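Local coordinates for cellulose 1,4-beta-cellobiosidase (Clostridium thermocellum, PDB 3ZQX), which probably binds cellulose as the family 3b carbohydrate-binding module of a cellulosomal cellobiohydrolase, at residues Leu8-Gln13 against Glu18-Phe23; Ile25-Thr28 against Asp32-Leu35; Leu52-Tyr57 against Leu79-Lys84; Phe99-Arg102 against Phe108-Gln111; Ser116-Ile121 against Gln125-Val130. The protein carries 1 engineered substitution. One frame throughout, in Å; residues are numbered along the deposited sequence. Where two conformers were deposited one is given.

Interaction 1 (Leu8-Gln13 against Glu18-Phe23); sequences LCENTQ and EIKGKF
Leu8 and Lys22 form an antiparallel hydrogen-bonded pair, with Lys22 N 2.9 Å from Leu8 O and Leu8 N bonded back to Lys22 O; Cys9 and Gly21 follow as a non-hydrogen-bonded pair. Beyond them the register slips: Glu10 N and Asn11 N both donate to Lys20 O, at 2.9 and 3.0 Å, from the same face of its carbonyl plane. Asn11 CG lies opposite its carbonyl carbon (chi1 -82°), which turns the amide toward Glu18 O; Asn11 ND2 gives that oxygen a nearly straight bond of 2.8 Å, close to the amide plane, continuing the pairing in place of backbone. CG of Asn11 rests on Lys20 CB, and water 3 joins ND2 to Glu18 OE1; the other carboxylate oxygen of Glu18 pairs with Arg102. Glu10, modelled in two conformers, sends its extended chain between two lysines. In one of them its OE1 makes a long, tentative salt bridge to Lys20 NZ at 3.8 Å and accepts a hydrogen bond from water 1, which also donates to Gly21 O. Lys22 NZ stands 4.0 Å from Glu10 OE2, beyond a salt bridge, and pairs with Glu96 instead. Leu8 CD1 lies 3.9 Å from Lys22 CG, the two chains pointing the same way. Two successive N-H groups on one carbonyl, with Glu10 at phi/psi -101°/-56°, fit a classic beta bulge, here near the turn of the hairpin formed by strands 3-9 and 15-27.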
# COMPACT_ATOMS: atom_id res chain seq x y z
N LEU A 8 -5.62 -1.91 -7.23
CA LEU A 8 -6.03 -3.07 -8.00
C LEU A 8 -5.15 -4.25 -7.60
O LEU A 8 -4.01 -4.08 -7.14
CB LEU A 8 -5.99 -2.81 -9.51
CG LEU A 8 -4.64 -2.56 -10.18
CD1 LEU A 8 -3.92 -3.85 -10.49
CD2 LEU A 8 -4.83 -1.74 -11.45
N CYS A 9 -5.69 -5.44 -7.78
CA CYS A 9 -5.03 -6.69 -7.43
C CYS A 9 -4.55 -7.38 -8.70
O CYS A 9 -5.31 -7.52 -9.66
CB CYS A 9 -6.01 -7.60 -6.71
SG CYS A 9 -5.33 -9.17 -6.20
N GLU A 10 -3.29 -7.81 -8.70
CA GLU A 10 -2.75 -8.60 -9.80
C GLU A 10 -2.70 -10.09 -9.46
O GLU A 10 -3.24 -10.91 -10.19
CB GLU A 10 -1.42 -8.05 -10.33
CG GLU A 10 -1.63 -6.74 -11.08
CD GLU A 10 -0.42 -6.27 -11.84
OE1 GLU A 10 0.72 -6.52 -11.39
OE2 GLU A 10 -0.60 -5.64 -12.91
N ASN A 11 -2.04 -10.45 -8.36
CA ASN A 11 -2.01 -11.86 -7.98
C ASN A 11 -3.21 -12.18 -7.10
O ASN A 11 -3.29 -11.78 -5.94
CB ASN A 11 -0.73 -12.19 -7.23
CG ASN A 11 0.45 -12.42 -8.14
OD1 ASN A 11 0.34 -12.31 -9.36
ND2 ASN A 11 1.59 -12.75 -7.56
N THR A 12 -4.13 -12.95 -7.67
CA THR A 12 -5.40 -13.27 -7.04
C THR A 12 -5.44 -14.62 -6.33
O THR A 12 -6.42 -14.94 -5.68
CB THR A 12 -6.53 -13.25 -8.08
OG1 THR A 12 -6.23 -14.20 -9.11
CG2 THR A 12 -6.65 -11.88 -8.71
N GLN A 13 -4.37 -15.40 -6.45
CA GLN A 13 -4.34 -16.73 -5.87
C GLN A 13 -4.22 -16.65 -4.35
O GLN A 13 -3.42 -15.87 -3.84
CB GLN A 13 -3.16 -17.53 -6.41
CG GLN A 13 -3.28 -17.91 -7.88
CD GLN A 13 -4.19 -19.11 -8.09
OE1 GLN A 13 -3.77 -20.25 -7.94
NE2 GLN A 13 -5.45 -18.84 -8.43
N GLU A 18 4.01 -14.25 -3.84
CA GLU A 18 4.03 -12.81 -4.02
C GLU A 18 2.63 -12.20 -3.90
O GLU A 18 1.78 -12.42 -4.76
CB GLU A 18 4.61 -12.46 -5.39
CG GLU A 18 6.08 -12.83 -5.52
CD GLU A 18 6.69 -12.39 -6.84
OE1 GLU A 18 5.95 -12.28 -7.83
OE2 GLU A 18 7.91 -12.15 -6.87
N ILE A 19 2.41 -11.40 -2.87
CA ILE A 19 1.29 -10.47 -2.90
C ILE A 19 1.65 -9.46 -3.98
O ILE A 19 2.80 -9.03 -4.04
CB ILE A 19 1.11 -9.75 -1.54
CG1 ILE A 19 0.79 -10.76 -0.43
CG2 ILE A 19 0.06 -8.66 -1.64
CD1 ILE A 19 0.80 -10.17 0.97
N LYS A 20 0.73 -9.16 -4.89
CA LYS A 20 1.05 -8.25 -5.98
C LYS A 20 -0.16 -7.45 -6.41
O LYS A 20 -1.20 -8.02 -6.72
CB LYS A 20 1.60 -9.05 -7.17
CG LYS A 20 2.05 -8.19 -8.35
CD LYS A 20 2.62 -9.02 -9.48
CE LYS A 20 3.05 -8.15 -10.65
NZ LYS A 20 3.62 -8.95 -11.76
N GLY A 21 0.02 -6.14 -6.54
CA GLY A 21 -1.04 -5.27 -6.99
C GLY A 21 -0.46 -3.91 -7.31
O GLY A 21 0.74 -3.79 -7.55
N LYS A 22 -1.33 -2.91 -7.38
CA LYS A 22 -0.89 -1.54 -7.58
C LYS A 22 -1.67 -0.61 -6.69
O LYS A 22 -2.84 -0.86 -6.39
CB LYS A 22 -1.06 -1.10 -9.04
CG LYS A 22 -0.45 -2.02 -10.08
CD LYS A 22 -0.55 -1.44 -11.48
CE LYS A 22 0.03 -2.40 -12.51
NZ LYS A 22 0.08 -1.77 -13.86
N PHE A 23 -1.02 0.48 -6.31
CA PHE A 23 -1.67 1.60 -5.63
C PHE A 23 -1.61 2.83 -6.52
O PHE A 23 -0.80 2.91 -7.45
CB PHE A 23 -0.97 1.98 -4.32
CG PHE A 23 -0.75 0.84 -3.37
CD1 PHE A 23 -1.81 0.10 -2.88
CD2 PHE A 23 0.52 0.53 -2.93
CE1 PHE A 23 -1.60 -0.94 -1.98
CE2 PHE A 23 0.75 -0.50 -2.04
CZ PHE A 23 -0.32 -1.24 -1.56
O HOH W 1 2.13 -4.78 -9.79
O HOH W 2 -2.09 -9.79 -4.26
O HOH W 3 4.09 -13.94 -8.71
O HOH W 4 2.23 -11.88 -11.53

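Interaction 2 (Ile25-Thr28 against Asp32-Leu35); sequences IVNT and DYSL
Asn27 ND2, which lies beside the Tyr33 ring, is gripped by two backbone carbonyls, those of Arg31 and Leu88, while Asn27 OD1 accepts from Gly29 N. With both ends of the amide held, its rotation is fixed, and the flat group comes to rest against the tyrosine. The amide and ring planes are only 9° apart although the two side chains run at about a right angle to each other. ND2 approaches the ring obliquely, 3.6 Å from Tyr33 CD2, and OD1 stands farther along the same side of the ring, 4.1 Å from Tyr33 CE2. Asn27 reaches across because CG lies opposite the backbone N (chi1 -173°). Tyr33 comes to meet it with CG opposite its own carbonyl carbon (chi1 -63°), which carries the ring back toward strand 15-27. The far end of the ring is also tied down: Tyr33 OH is hydrogen-bonded to Asp2 OD1, Arg31 NE and Lys134 NZ.

The second touch is apolar and loose. Ile25 CD1 meets Leu35 CD2 at 4.4 Å, methyl to methyl, and both residues also pack on Phe83 and Leu88. The backbones stay well apart, with Ile25 CA 9.6 Å from Leu35 CA; no backbone pairing joins the segments, and the side chains make the reach. The bond from Asn27 OD1 to the N-H two residues on defines an Asx turn, which here starts the loop between strand 15-27 and the short strand 33-34, at one end of the beta sandwich characteristic of family 3 modules.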
# COMPACT_ATOMS: atom_id res chain seq x y z
N ILE A 25 -2.00 7.07 -5.42
CA ILE A 25 -2.39 8.06 -4.44
C ILE A 25 -2.83 9.32 -5.17
O ILE A 25 -2.06 9.89 -5.94
CB ILE A 25 -1.26 8.38 -3.45
CG1 ILE A 25 -0.90 7.12 -2.65
CG2 ILE A 25 -1.68 9.52 -2.51
CD1 ILE A 25 0.36 7.27 -1.82
N VAL A 26 -4.07 9.73 -4.94
CA VAL A 26 -4.66 10.85 -5.66
C VAL A 26 -4.94 11.98 -4.68
O VAL A 26 -5.56 11.75 -3.65
CB VAL A 26 -5.98 10.43 -6.34
CG1 VAL A 26 -6.57 11.59 -7.12
CG2 VAL A 26 -5.75 9.23 -7.26
N ASN A 27 -4.47 13.19 -4.99
CA ASN A 27 -4.72 14.31 -4.11
C ASN A 27 -5.95 15.03 -4.63
O ASN A 27 -5.87 15.82 -5.57
CB ASN A 27 -3.50 15.23 -4.15
CG ASN A 27 -3.58 16.34 -3.14
OD1 ASN A 27 -4.64 16.57 -2.55
ND2 ASN A 27 -2.47 17.02 -2.92
N THR A 28 -7.07 14.82 -3.94
CA THR A 28 -8.35 15.35 -4.39
C THR A 28 -8.67 16.67 -3.71
O THR A 28 -9.70 17.28 -4.01
CB THR A 28 -9.53 14.38 -4.11
OG1 THR A 28 -9.76 14.29 -2.70
CG2 THR A 28 -9.25 13.01 -4.69
N ASP A 32 -1.37 21.33 -1.87
CA ASP A 32 -0.22 20.55 -2.30
C ASP A 32 0.43 19.92 -1.07
O ASP A 32 0.39 20.50 0.03
CB ASP A 32 0.85 21.43 -2.93
CG ASP A 32 0.42 22.11 -4.22
OD1 ASP A 32 -0.68 21.88 -4.75
OD2 ASP A 32 1.25 22.89 -4.72
N TYR A 33 1.05 18.76 -1.25
CA TYR A 33 1.80 18.12 -0.18
C TYR A 33 3.17 17.68 -0.65
O TYR A 33 3.43 17.59 -1.86
CB TYR A 33 1.08 16.87 0.31
CG TYR A 33 -0.26 17.11 0.93
CD1 TYR A 33 -0.41 17.98 2.00
CD2 TYR A 33 -1.39 16.46 0.45
CE1 TYR A 33 -1.64 18.19 2.58
CE2 TYR A 33 -2.62 16.66 1.03
CZ TYR A 33 -2.74 17.53 2.10
OH TYR A 33 -3.96 17.74 2.70
N SER A 34 4.04 17.38 0.31
CA SER A 34 5.13 16.46 0.05
C SER A 34 4.72 15.06 0.48
O SER A 34 4.18 14.88 1.58
CB SER A 34 6.39 16.85 0.82
OG SER A 34 7.36 15.85 0.63
N LEU A 35 4.99 14.08 -0.36
CA LEU A 35 4.77 12.70 0.00
C LEU A 35 5.57 12.28 1.23
O LEU A 35 5.23 11.28 1.87
CB LEU A 35 5.06 11.77 -1.18
CG LEU A 35 3.96 11.76 -2.24
CD1 LEU A 35 4.50 11.29 -3.57
CD2 LEU A 35 2.81 10.88 -1.79

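Interaction 3 (Leu52-Tyr57 against Leu79-Lys84); sequences LQFICY and LQLEFK
Phe54 and Leu79 both turn CG opposite their backbone nitrogens, with chi1 169° and 166°, and so extend toward each other from two strands; Leu81 instead sets CG opposite its carbonyl carbon and swings its branches in beside them. Three side chains thereby meet across a backbone separation of 8.0 Å between Phe54 CA and Leu79 CA. The closer engagement is with Leu81. Its CD2 methyl sits over one face of the Phe54 ring, displaced somewhat toward the rim, 3.8 Å from the centroid and 18° off the ring normal, which makes a CH-pi contact. CE1 and CZ are the ring atoms directly under this methyl, each 3.7 Å from Leu81 CD2, while Leu81 CD1 touches the same two carbons more loosely. Leu81 was modelled in two conformers, so the CH-pi contact belongs to one of them.

Leu79 straddles another part of the ring. Both of its methyls lie 3.8 Å from Phe54 CD1, Leu79 CD1 approaching obliquely and reaching back toward Phe54 CB while Leu79 CD2 extends along the ring toward Phe54 CE1. Both leucines run across the phenylalanine at about a right angle. Phe99 and Pro68 also pack against Phe54. Strand 52-55 belongs to one sheet and strand 78-83 to the other, so the cluster forms part of the apolar layer between the two sheets. Every atom in the touch is carbon: the sheets are held here by dispersion and by burial of apolar surface, with the CH-pi contact adding a modest directional preference for the Leu81 methyl.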
# COMPACT_ATOMS: atom_id res chain seq x y z
N LEU A 52 10.43 -10.30 5.40
CA LEU A 52 9.51 -9.78 4.40
C LEU A 52 10.22 -8.71 3.59
O LEU A 52 10.97 -7.88 4.13
CB LEU A 52 8.30 -9.16 5.08
CG LEU A 52 7.29 -10.19 5.59
CD1 LEU A 52 6.41 -9.56 6.66
CD2 LEU A 52 6.46 -10.72 4.44
N GLN A 53 9.96 -8.70 2.28
CA GLN A 53 10.57 -7.76 1.36
C GLN A 53 9.51 -7.12 0.48
O GLN A 53 8.57 -7.79 0.02
CB GLN A 53 11.57 -8.50 0.47
CG GLN A 53 12.63 -9.22 1.27
CD GLN A 53 13.56 -10.03 0.39
OE1 GLN A 53 13.22 -10.40 -0.74
NE2 GLN A 53 14.74 -10.31 0.92
N PHE A 54 9.67 -5.82 0.26
CA PHE A 54 8.86 -5.06 -0.68
C PHE A 54 9.67 -4.79 -1.94
O PHE A 54 10.85 -4.45 -1.85
CB PHE A 54 8.49 -3.72 -0.04
CG PHE A 54 7.88 -2.73 -1.01
CD1 PHE A 54 6.52 -2.71 -1.22
CD2 PHE A 54 8.67 -1.82 -1.70
CE1 PHE A 54 5.95 -1.81 -2.10
CE2 PHE A 54 8.10 -0.91 -2.58
CZ PHE A 54 6.74 -0.91 -2.78
N ILE A 55 9.04 -4.94 -3.10
CA ILE A 55 9.68 -4.57 -4.35
C ILE A 55 8.69 -3.84 -5.24
O ILE A 55 7.54 -4.28 -5.41
CB ILE A 55 10.23 -5.79 -5.11
CG1 ILE A 55 11.09 -6.68 -4.21
CG2 ILE A 55 11.04 -5.33 -6.32
CD1 ILE A 55 10.31 -7.73 -3.45
N CYS A 56 9.12 -2.71 -5.79
CA CYS A 56 8.34 -1.94 -6.75
C CYS A 56 9.06 -1.94 -8.09
O CYS A 56 10.13 -1.33 -8.23
CB CYS A 56 8.16 -0.50 -6.28
SG CYS A 56 7.41 0.56 -7.53
N TYR A 57 8.48 -2.60 -9.08
CA TYR A 57 9.09 -2.69 -10.40
C TYR A 57 8.90 -1.43 -11.22
O TYR A 57 9.66 -1.19 -12.15
CB TYR A 57 8.60 -3.93 -11.17
CG TYR A 57 9.09 -5.21 -10.53
CD1 TYR A 57 10.44 -5.51 -10.51
CD2 TYR A 57 8.21 -6.09 -9.93
CE1 TYR A 57 10.90 -6.65 -9.91
CE2 TYR A 57 8.68 -7.25 -9.32
CZ TYR A 57 10.02 -7.52 -9.32
OH TYR A 57 10.48 -8.67 -8.71
N LEU A 79 2.25 -3.89 5.49
CA LEU A 79 3.25 -3.15 4.74
C LEU A 79 2.97 -1.66 4.91
O LEU A 79 1.83 -1.21 4.74
CB LEU A 79 3.12 -3.45 3.24
CG LEU A 79 3.86 -2.51 2.29
CD1 LEU A 79 5.37 -2.70 2.38
CD2 LEU A 79 3.37 -2.68 0.86
N GLN A 80 4.02 -0.89 5.21
CA GLN A 80 3.95 0.55 5.25
C GLN A 80 4.81 1.13 4.13
O GLN A 80 5.95 0.71 3.92
CB GLN A 80 4.46 1.07 6.60
CG GLN A 80 4.59 2.58 6.67
CD GLN A 80 4.65 3.06 8.10
OE1 GLN A 80 3.73 2.83 8.87
NE2 GLN A 80 5.76 3.70 8.48
N LEU A 81 4.25 2.09 3.41
CA LEU A 81 5.05 2.89 2.49
C LEU A 81 5.12 4.31 2.97
O LEU A 81 4.09 4.96 3.23
CB LEU A 81 4.49 2.89 1.07
CG LEU A 81 4.53 1.55 0.36
CD1 LEU A 81 3.97 1.71 -1.04
CD2 LEU A 81 5.96 1.00 0.32
N GLU A 82 6.35 4.77 3.10
CA GLU A 82 6.66 6.17 3.27
C GLU A 82 7.42 6.60 2.02
O GLU A 82 7.67 5.80 1.12
CB GLU A 82 7.46 6.40 4.55
CG GLU A 82 6.58 6.24 5.78
CD GLU A 82 7.36 6.19 7.07
OE1 GLU A 82 8.08 5.20 7.28
OE2 GLU A 82 7.25 7.15 7.87
N PHE A 83 7.77 7.88 1.96
CA PHE A 83 8.29 8.47 0.73
C PHE A 83 9.35 9.50 1.05
O PHE A 83 9.34 10.13 2.10
CB PHE A 83 7.16 9.18 -0.03
CG PHE A 83 5.99 8.29 -0.33
CD1 PHE A 83 4.97 8.13 0.60
CD2 PHE A 83 5.91 7.60 -1.53
CE1 PHE A 83 3.91 7.27 0.34
CE2 PHE A 83 4.84 6.75 -1.79
CZ PHE A 83 3.84 6.59 -0.85
N LYS A 84 10.26 9.68 0.11
CA LYS A 84 11.17 10.82 0.13
C LYS A 84 10.39 12.07 -0.26
O LYS A 84 9.17 12.01 -0.48
CB LYS A 84 12.33 10.56 -0.83
CG LYS A 84 13.21 9.41 -0.37
CD LYS A 84 14.44 9.25 -1.24
CE LYS A 84 15.26 8.04 -0.79
NZ LYS A 84 16.36 7.76 -1.76

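Interaction 4 (Phe99-Arg102 against Phe108-Gln111); sequences FVIR and FHDQ. With CA (calcium ion), chain B.
The calcium site of the module adjoins this contact, in which the His109 ring reaches across to the backbone of Ile101. CG of His109 lies opposite its carbonyl carbon (chi1 -62°), which directs the ring toward strand 97-103, where His109 NE2 donates to Ile101 O at 2.9 Å. The bond is bent, with an N-H...O angle of 145°, and the nitrogen stands above the carbonyl plane, 52° out of it, away from the lone-pair directions. On the ring side the oxygen arrives at the edge, somewhat tilted from the imidazole plane. The Ile101 CG2 methyl adds a touch to His109 CE1 at 4.1 Å, the two side chains crossing at about a right angle.

The other ring nitrogen, His109 ND1, points to water 5, a weak bond of 3.4 Å, and that water is itself a calcium ligand. The next residue binds the ion directly through Asp110 O, 2.4 Å from the calcium; Thr45, Glu47, Asn113 and Asp114 contribute further ligands. His109 is a second-shell residue, linking a calcium-bound water, weakly, to strand 97-103. That strand pairs with strands 52-55 and 15-27, while the short strand 109-110 pairs with strand 15-27 through His109 and Thr16.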
# COMPACT_ATOMS: atom_id res chain seq x y z
N PHE A 99 3.39 -2.94 -6.51
CA PHE A 99 3.95 -3.53 -5.31
C PHE A 99 3.93 -5.03 -5.34
O PHE A 99 2.97 -5.65 -5.82
CB PHE A 99 3.27 -3.00 -4.02
CG PHE A 99 1.86 -3.51 -3.77
CD1 PHE A 99 0.77 -2.93 -4.40
CD2 PHE A 99 1.64 -4.53 -2.85
CE1 PHE A 99 -0.52 -3.38 -4.14
CE2 PHE A 99 0.36 -4.97 -2.58
CZ PHE A 99 -0.72 -4.40 -3.22
N VAL A 100 5.02 -5.60 -4.83
CA VAL A 100 5.14 -7.01 -4.53
C VAL A 100 5.62 -7.13 -3.09
O VAL A 100 6.52 -6.38 -2.66
CB VAL A 100 6.17 -7.69 -5.46
CG1 VAL A 100 6.64 -9.02 -4.89
CG2 VAL A 100 5.58 -7.86 -6.85
N ILE A 101 5.01 -8.04 -2.34
CA ILE A 101 5.50 -8.40 -1.01
C ILE A 101 5.84 -9.88 -1.04
O ILE A 101 4.99 -10.73 -1.38
CB ILE A 101 4.44 -8.17 0.09
CG1 ILE A 101 3.98 -6.71 0.11
CG2 ILE A 101 4.99 -8.58 1.45
CD1 ILE A 101 2.67 -6.51 0.84
N ARG A 102 7.08 -10.21 -0.71
CA ARG A 102 7.53 -11.59 -0.73
C ARG A 102 8.42 -11.86 0.46
O ARG A 102 8.78 -10.95 1.19
CB ARG A 102 8.24 -11.91 -2.04
CG ARG A 102 9.52 -11.16 -2.27
CD ARG A 102 9.95 -11.55 -3.68
NE ARG A 102 11.13 -10.86 -4.16
CZ ARG A 102 11.27 -10.38 -5.39
NH1 ARG A 102 10.29 -10.51 -6.29
NH2 ARG A 102 12.39 -9.77 -5.73
N PHE A 108 5.37 -19.25 1.02
CA PHE A 108 4.04 -18.91 0.52
C PHE A 108 3.20 -18.11 1.51
O PHE A 108 3.08 -18.48 2.68
CB PHE A 108 3.26 -20.18 0.16
CG PHE A 108 3.73 -20.86 -1.09
CD1 PHE A 108 4.84 -21.69 -1.07
CD2 PHE A 108 3.07 -20.67 -2.29
CE1 PHE A 108 5.27 -22.31 -2.22
CE2 PHE A 108 3.49 -21.30 -3.44
CZ PHE A 108 4.60 -22.12 -3.41
N HIS A 109 2.61 -17.03 1.02
CA HIS A 109 1.54 -16.35 1.73
C HIS A 109 0.23 -17.11 1.64
O HIS A 109 0.00 -17.85 0.68
CB HIS A 109 1.21 -15.01 1.07
CG HIS A 109 2.32 -14.02 1.04
ND1 HIS A 109 2.65 -13.23 2.12
CD2 HIS A 109 3.13 -13.62 0.03
CE1 HIS A 109 3.62 -12.41 1.78
NE2 HIS A 109 3.93 -12.62 0.52
N ASP A 110 -0.64 -16.88 2.62
CA ASP A 110 -2.07 -17.13 2.48
C ASP A 110 -2.72 -15.76 2.42
O ASP A 110 -2.72 -15.02 3.40
CB ASP A 110 -2.57 -17.90 3.70
CG ASP A 110 -4.06 -18.16 3.67
OD1 ASP A 110 -4.77 -17.67 2.77
OD2 ASP A 110 -4.54 -18.87 4.59
N GLN A 111 -3.26 -15.39 1.26
CA GLN A 111 -3.86 -14.07 1.13
C GLN A 111 -5.29 -14.01 1.65
O GLN A 111 -5.83 -12.93 1.83
CB GLN A 111 -3.86 -13.60 -0.33
CG GLN A 111 -2.50 -13.51 -0.96
CD GLN A 111 -2.51 -12.61 -2.18
OE1 GLN A 111 -2.32 -11.40 -2.07
NE2 GLN A 111 -2.73 -13.20 -3.35
CA CA B . -1.88 -13.86 5.33
O HOH W 5 -0.44 -13.04 3.43

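Interaction 5 (Ser116-Ile121 against Gln125-Val130); sequences SFDPTI and QDYGKV
Tyr127 OH donates to Ser116 O from far above the carbonyl plane: the oxygens are 2.7 Å apart, but the donor lies 67° out of that plane. The phenol reaches this spot because CG stands opposite the backbone N (chi1 -171°), sending the ring across the loop, where Asp118 CB rests 3.3 Å from Tyr127 OH. Ser116 answers with a bond in the other direction, its OG donating to Lys129 O at 2.6 Å; the same OG is hydrogen-bonded to Tyr43 N. Ile121 CD1 touches the ring obliquely, 3.5 Å from Tyr127 CE1. The Gln125 side chain runs across Ile121 at about a right angle, its NE2 nearest Ile121 CD1 while OE1 and CG meet Ile121 CG2.

Asp118 stays in its own turn: the bond from Thr120 N to OD1 closes an Asx turn, and Thr120 OG1 is a second donor to OD1. Asp118 OD2 reaches Lys129 NZ by way of water 7, and water 6 joins Lys129 NZ to Phe117 O. Tyr127 stacks on Tyr7. With no regular strand pairing between the segments, two short hydroxyl bonds to backbone carbonyls do the directional work, apolar contact fills in beside them, and the opposite charges meet through water.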
# COMPACT_ATOMS: atom_id res chain seq x y z
N SER A 116 -6.46 -6.30 3.52
CA SER A 116 -6.45 -5.42 2.35
C SER A 116 -6.54 -6.15 1.01
O SER A 116 -6.61 -5.49 -0.03
CB SER A 116 -5.23 -4.50 2.35
OG SER A 116 -5.20 -3.67 3.50
N PHE A 117 -6.54 -7.47 1.01
CA PHE A 117 -6.61 -8.25 -0.24
C PHE A 117 -8.02 -8.26 -0.82
O PHE A 117 -8.96 -8.61 -0.12
CB PHE A 117 -6.18 -9.67 0.08
CG PHE A 117 -6.32 -10.67 -1.05
CD1 PHE A 117 -5.60 -10.54 -2.23
CD2 PHE A 117 -7.09 -11.81 -0.87
CE1 PHE A 117 -5.70 -11.48 -3.23
CE2 PHE A 117 -7.19 -12.76 -1.86
CZ PHE A 117 -6.49 -12.60 -3.04
N ASP A 118 -8.19 -7.83 -2.07
CA ASP A 118 -9.46 -7.98 -2.77
C ASP A 118 -9.26 -8.40 -4.21
O ASP A 118 -9.02 -7.55 -5.06
CB ASP A 118 -10.34 -6.73 -2.67
CG ASP A 118 -11.75 -6.99 -3.16
OD1 ASP A 118 -11.96 -7.99 -3.89
OD2 ASP A 118 -12.65 -6.20 -2.82
N PRO A 119 -9.27 -9.70 -4.47
CA PRO A 119 -8.97 -10.20 -5.81
C PRO A 119 -10.03 -9.83 -6.85
O PRO A 119 -9.80 -10.07 -8.05
CB PRO A 119 -8.88 -11.72 -5.62
CG PRO A 119 -9.78 -11.99 -4.47
CD PRO A 119 -9.63 -10.80 -3.55
N THR A 120 -11.19 -9.35 -6.42
CA THR A 120 -12.21 -8.94 -7.37
C THR A 120 -11.94 -7.58 -8.00
O THR A 120 -12.62 -7.22 -8.97
CB THR A 120 -13.63 -8.91 -6.74
OG1 THR A 120 -13.76 -7.80 -5.86
CG2 THR A 120 -13.93 -10.22 -6.01
N ILE A 121 -10.95 -6.84 -7.49
CA ILE A 121 -10.70 -5.51 -8.04
C ILE A 121 -9.52 -5.62 -8.99
O ILE A 121 -8.37 -5.74 -8.57
CB ILE A 121 -10.36 -4.51 -6.91
CG1 ILE A 121 -11.52 -4.45 -5.92
CG2 ILE A 121 -10.07 -3.15 -7.49
CD1 ILE A 121 -11.27 -3.57 -4.72
N GLN A 125 -9.71 1.26 -8.42
CA GLN A 125 -10.86 1.90 -7.81
C GLN A 125 -10.47 2.46 -6.45
O GLN A 125 -9.57 1.95 -5.78
CB GLN A 125 -12.05 0.95 -7.72
CG GLN A 125 -11.96 -0.11 -6.67
CD GLN A 125 -13.18 -1.03 -6.69
OE1 GLN A 125 -13.55 -1.55 -7.73
NE2 GLN A 125 -13.81 -1.20 -5.53
N ASP A 126 -11.14 3.54 -6.07
CA ASP A 126 -10.97 4.09 -4.73
C ASP A 126 -11.19 2.96 -3.75
O ASP A 126 -12.17 2.21 -3.87
CB ASP A 126 -11.99 5.19 -4.47
CG ASP A 126 -11.78 6.42 -5.33
OD1 ASP A 126 -10.80 6.49 -6.10
OD2 ASP A 126 -12.62 7.35 -5.23
N TYR A 127 -10.28 2.81 -2.81
CA TYR A 127 -10.29 1.61 -1.99
C TYR A 127 -10.04 1.94 -0.53
O TYR A 127 -8.96 2.39 -0.17
CB TYR A 127 -9.20 0.67 -2.50
CG TYR A 127 -9.19 -0.73 -1.91
CD1 TYR A 127 -10.31 -1.53 -1.96
CD2 TYR A 127 -8.03 -1.24 -1.34
CE1 TYR A 127 -10.28 -2.82 -1.45
CE2 TYR A 127 -7.99 -2.54 -0.83
CZ TYR A 127 -9.13 -3.31 -0.89
OH TYR A 127 -9.13 -4.59 -0.40
N GLY A 128 -11.02 1.65 0.31
CA GLY A 128 -10.97 2.04 1.70
C GLY A 128 -10.21 1.10 2.62
O GLY A 128 -10.06 1.40 3.81
N LYS A 129 -9.73 -0.03 2.11
CA LYS A 129 -9.01 -0.97 2.97
C LYS A 129 -7.50 -0.80 2.95
O LYS A 129 -6.78 -1.56 3.59
CB LYS A 129 -9.42 -2.42 2.68
CG LYS A 129 -10.87 -2.70 3.04
CD LYS A 129 -11.25 -4.14 2.73
CE LYS A 129 -12.70 -4.41 3.09
NZ LYS A 129 -13.11 -5.79 2.72
N VAL A 130 -7.03 0.21 2.22
CA VAL A 130 -5.65 0.67 2.30
C VAL A 130 -5.73 2.08 2.86
O VAL A 130 -6.47 2.91 2.34
CB VAL A 130 -4.96 0.65 0.92
CG1 VAL A 130 -3.60 1.33 0.94
CG2 VAL A 130 -4.84 -0.79 0.44
O HOH W 6 -10.54 -6.97 1.54
O HOH W 7 -12.90 -5.18 -0.32

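Interactions 1 to 5 follow one another along the chain without nesting, yet all draw on the same sheet of the sandwich. Strand 15-27 carries interaction 1 and, about 23 Å away between centres, interaction 2, on opposite sides of the chain's centre. Interactions 1 and 4 are about 9 Å apart between centres and meet through the Glu18-Arg102 salt bridge and the Phe23-Phe99 stack. Strand 52-55 of interaction 3 pairs with strand 97-103 of interaction 4, and strand 78-83, across the contact, belongs to the facing sheet. Interaction 5 borders the hairpin through Cys9 and Ile121. Together they tie the hairpin, the layer between the sheets and the calcium end into one module.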